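Local coordinates for enoyl-CoA hydratase/isomerase family protein (Ruegeria pomeroyi, PDB 3L3S) that probably acts as a hydro-lyase of the crotonase superfamily, perhaps hydrating enoyl-CoA thioesters in fatty acid metabolism, at residues L18-G23 and A36-A41; H28-A33 and T116-Q121. All coordinates share one frame; numbering follows the deposited sequence.

Contact 1: residues L18-G23 and A36-A41; sequences LTLTLG and AALHDA
Leu20 and Leu22 on strand 17-22 meet Leu38 and Ala41 on helix 32-45, the first strand-to-helix packing of a beta-alpha-beta unit that runs on into strand 53-58 of the crotonase fold. The short axes of strand and helix run almost exactly antiparallel, at 176°, and come within 10.7 Å of each other, an ordinary spacing for a helix on a sheet; the CA of Ala41 stands 8.1 Å from the CA of Leu20.

All the contacts between the two segments are apolar. Leu20 projects from the strand at the helix and sends its two methyls to different partners. CD2 rests 4.0 Å from Ala41 CB, whereas CD1 makes the looser approach, 4.4 Å to Leu38 CD2. With CG anti to the carbonyl carbon and beside the backbone N (chi1 -85°), Leu38 swings its end to the strand although its CB leaves the helix obliquely. The end of the Leu22 side chain also comes nearer than its CB direction suggests, and the two leucine side chains cross at about a right angle.

No hydrogen bond crosses between the two segments. The backbone of Leu20 is paired with Val55 and His57 of strand 53-58, while Leu9 and Glu11 of strand 9-14 also touch the Leu20 side chain. Leu38 packs against Leu96 of helix 84-101 as well, and His39 NE2 bonds to Asp99 OD2 of that helix.

All four touching residues are buried, and the closest approach is methyl to methyl, Leu22 CD1 to Leu38 CD2 at 3.9 Å.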
# COMPACT_ATOMS: atom_id res chain seq x y z
N LEU B 18 -10.39 24.19 14.39
CA LEU B 18 -11.27 23.70 15.45
C LEU B 18 -10.62 22.50 16.16
O LEU B 18 -10.49 21.41 15.60
CB LEU B 18 -12.67 23.31 14.91
CG LEU B 18 -13.70 22.62 15.82
CD1 LEU B 18 -14.03 23.43 17.08
CD2 LEU B 18 -14.95 22.36 15.04
N THR B 19 -10.23 22.73 17.41
CA THR B 19 -9.59 21.71 18.22
C THR B 19 -10.61 21.04 19.12
O THR B 19 -11.34 21.69 19.87
CB THR B 19 -8.40 22.28 19.03
OG1 THR B 19 -7.42 22.79 18.12
CG2 THR B 19 -7.74 21.22 19.90
N LEU B 20 -10.70 19.72 18.95
CA LEU B 20 -11.58 18.84 19.70
C LEU B 20 -10.71 18.17 20.75
O LEU B 20 -9.87 17.32 20.44
CB LEU B 20 -12.23 17.81 18.77
CG LEU B 20 -13.11 18.34 17.61
CD1 LEU B 20 -13.71 17.20 16.79
CD2 LEU B 20 -14.21 19.23 18.16
N THR B 21 -10.85 18.64 21.99
CA THR B 21 -10.08 18.12 23.10
C THR B 21 -10.92 17.14 23.92
O THR B 21 -11.81 17.53 24.68
CB THR B 21 -9.49 19.28 23.94
OG1 THR B 21 -8.67 20.09 23.10
CG2 THR B 21 -8.63 18.76 25.07
N LEU B 22 -10.66 15.85 23.69
CA LEU B 22 -11.34 14.74 24.36
C LEU B 22 -11.27 14.79 25.89
O LEU B 22 -10.18 14.83 26.48
CB LEU B 22 -10.76 13.41 23.85
CG LEU B 22 -11.36 12.64 22.66
CD1 LEU B 22 -11.49 13.48 21.41
CD2 LEU B 22 -10.50 11.42 22.40
N GLY B 23 -12.44 14.82 26.53
CA GLY B 23 -12.49 14.84 27.99
C GLY B 23 -12.43 13.44 28.59
O GLY B 23 -11.92 12.51 27.95
N ALA B 36 -21.36 10.17 20.42
CA ALA B 36 -22.44 11.09 20.04
C ALA B 36 -21.95 12.53 20.08
O ALA B 36 -22.21 13.29 19.15
CB ALA B 36 -23.65 10.92 20.96
N ALA B 37 -21.16 12.87 21.11
CA ALA B 37 -20.59 14.21 21.28
C ALA B 37 -19.59 14.51 20.16
O ALA B 37 -19.58 15.62 19.62
CB ALA B 37 -19.91 14.34 22.63
N LEU B 38 -18.80 13.51 19.79
CA LEU B 38 -17.81 13.65 18.72
C LEU B 38 -18.46 13.76 17.36
O LEU B 38 -17.97 14.49 16.51
CB LEU B 38 -16.82 12.49 18.72
CG LEU B 38 -15.59 12.55 19.63
CD1 LEU B 38 -14.93 11.18 19.65
CD2 LEU B 38 -14.61 13.62 19.15
N HIS B 39 -19.60 13.09 17.19
CA HIS B 39 -20.33 13.13 15.93
C HIS B 39 -21.10 14.43 15.76
O HIS B 39 -21.15 14.98 14.66
CB HIS B 39 -21.25 11.91 15.80
CG HIS B 39 -21.45 11.44 14.39
ND1 HIS B 39 -22.07 10.25 14.10
CD2 HIS B 39 -21.17 12.02 13.19
CE1 HIS B 39 -22.17 10.12 12.79
NE2 HIS B 39 -21.63 11.18 12.22
N ASP B 40 -21.63 14.95 16.87
CA ASP B 40 -22.38 16.21 16.88
C ASP B 40 -21.45 17.37 16.55
O ASP B 40 -21.82 18.27 15.80
CB ASP B 40 -23.01 16.45 18.26
CG ASP B 40 -24.51 16.22 18.26
OD1 ASP B 40 -24.98 15.29 18.96
OD2 ASP B 40 -25.22 16.98 17.55
N ALA B 41 -20.22 17.28 17.05
CA ALA B 41 -19.18 18.29 16.83
C ALA B 41 -18.69 18.29 15.38
O ALA B 41 -18.29 19.32 14.85
CB ALA B 41 -18.02 18.05 17.79

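Contact 2: residues H28-A33 and T116-Q121; sequences HPLSRA and TAAGLQ
The start of helix 118-124 is where crotonases commonly place one backbone N-H of the oxyanion hole, and here Leu30 packs against that turn through Ala118. One methyl does the touching. Leu30 CD1 lies 3.8 Å from Ala118 CB and, closer still, 3.4 Å from Ala118 O, a snug van der Waals fit of a methyl on a carbonyl oxygen. The CB of Leu30 already points at the helix.

Both partners sit in turns of the backbone. Leu30 is the centre of an inverse gamma turn, closed by a weak bond from Ser31 N to Pro29 O, and its backbone also bonds to Gly66. Just before Ala118, Ala117 occupies the N-cap position with a positive phi of 56°. Gly119 N bonds to Thr116 O at 2.9 Å in the turn that leads into the helix, and Leu120 N to Ala117 O follows.

Ala118 also touches His67, in the loop after strand 62-64. Farther along the helix, Gln121 NE2 bonds to Tyr232 OH of the second subunit. A helix start beside that loop is typical of the crotonase fold, where these two places usually supply the oxyanion hole.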
# COMPACT_ATOMS: atom_id res chain seq x y z
N HIS B 28 -9.78 8.76 28.20
CA HIS B 28 -10.59 9.42 27.16
C HIS B 28 -11.44 8.37 26.41
O HIS B 28 -11.38 8.29 25.18
CB HIS B 28 -9.70 10.19 26.16
CG HIS B 28 -8.76 11.16 26.80
ND1 HIS B 28 -9.19 12.21 27.58
CD2 HIS B 28 -7.41 11.24 26.76
CE1 HIS B 28 -8.14 12.89 28.01
NE2 HIS B 28 -7.05 12.32 27.53
N PRO B 29 -12.24 7.57 27.15
CA PRO B 29 -13.03 6.55 26.48
C PRO B 29 -14.15 6.93 25.52
O PRO B 29 -14.86 7.91 25.72
CB PRO B 29 -13.54 5.72 27.64
CG PRO B 29 -13.81 6.71 28.67
CD PRO B 29 -12.59 7.60 28.59
N LEU B 30 -14.25 6.13 24.46
CA LEU B 30 -15.28 6.29 23.45
C LEU B 30 -16.54 5.55 23.91
O LEU B 30 -16.85 4.45 23.45
CB LEU B 30 -14.80 5.77 22.09
CG LEU B 30 -13.69 6.59 21.41
CD1 LEU B 30 -13.06 5.80 20.31
CD2 LEU B 30 -14.22 7.89 20.87
N SER B 31 -17.21 6.15 24.90
CA SER B 31 -18.47 5.63 25.41
C SER B 31 -19.54 6.04 24.38
O SER B 31 -19.22 6.75 23.42
CB SER B 31 -18.79 6.24 26.79
OG SER B 31 -18.92 7.65 26.74
N ARG B 32 -20.79 5.61 24.57
CA ARG B 32 -21.85 5.97 23.62
C ARG B 32 -22.10 7.48 23.60
O ARG B 32 -22.30 8.06 22.53
CB ARG B 32 -23.12 5.17 23.92
CG ARG B 32 -24.26 5.34 22.91
CD ARG B 32 -23.86 5.01 21.46
NE ARG B 32 -24.86 5.51 20.52
CZ ARG B 32 -24.87 6.74 20.01
NH1 ARG B 32 -23.92 7.62 20.33
NH2 ARG B 32 -25.84 7.11 19.19
N ALA B 33 -21.95 8.12 24.76
CA ALA B 33 -22.15 9.56 24.91
C ALA B 33 -20.99 10.37 24.34
O ALA B 33 -21.16 11.53 23.97
CB ALA B 33 -22.37 9.91 26.39
N THR B 116 -5.04 2.91 21.73
CA THR B 116 -5.45 1.50 21.71
C THR B 116 -6.90 1.25 21.31
O THR B 116 -7.79 2.02 21.66
CB THR B 116 -5.10 0.77 23.05
OG1 THR B 116 -5.99 -0.34 23.26
CG2 THR B 116 -5.19 1.70 24.24
N ALA B 117 -7.09 0.14 20.59
CA ALA B 117 -8.38 -0.35 20.10
C ALA B 117 -9.08 0.71 19.26
O ALA B 117 -8.47 1.23 18.32
CB ALA B 117 -9.25 -0.82 21.28
N ALA B 118 -10.30 1.09 19.63
CA ALA B 118 -11.06 2.12 18.91
C ALA B 118 -10.38 3.50 18.99
O ALA B 118 -10.72 4.41 18.23
CB ALA B 118 -12.50 2.19 19.41
N GLY B 119 -9.39 3.59 19.87
CA GLY B 119 -8.60 4.80 20.05
C GLY B 119 -7.57 4.93 18.94
O GLY B 119 -7.20 6.05 18.56
N LEU B 120 -7.12 3.79 18.42
CA LEU B 120 -6.18 3.77 17.31
C LEU B 120 -6.97 4.01 16.01
O LEU B 120 -6.46 4.62 15.08
CB LEU B 120 -5.40 2.46 17.25
CG LEU B 120 -4.29 2.30 16.20
CD1 LEU B 120 -3.24 3.39 16.33
CD2 LEU B 120 -3.67 0.94 16.35
N GLN B 121 -8.23 3.58 16.00
CA GLN B 121 -9.15 3.76 14.87
C GLN B 121 -9.45 5.24 14.62
O GLN B 121 -9.41 5.69 13.47
CB GLN B 121 -10.45 3.00 15.14
CG GLN B 121 -11.57 3.18 14.13
CD GLN B 121 -12.78 2.30 14.40
OE1 GLN B 121 -12.97 1.78 15.50
NE2 GLN B 121 -13.60 2.12 13.37

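Overall arrangement
Both are buried van der Waals contacts, with no hydrogen bond between their paired segments, and both use helix 32-45 or its lead-in. Contact 1 is the larger, lying helix on sheet within a local beta-alpha-beta unit, methyl on methyl. Contact 2 spans 82 intervening residues and rests on a single leucine, whose methyl also meets a carbonyl oxygen, on the side of the fold expected to hold the active site and near a subunit interface. Their centres are 12 Å apart, yet Leu38 CD1 packs 3.6 Å from Leu30 CD2, so that the packing continues from Leu22 through Leu38 and Leu30 to Ala118. Polar chemistry also joins them: His28 ND1 probably hydrogen-bonds Gly23 O at 2.8 Å.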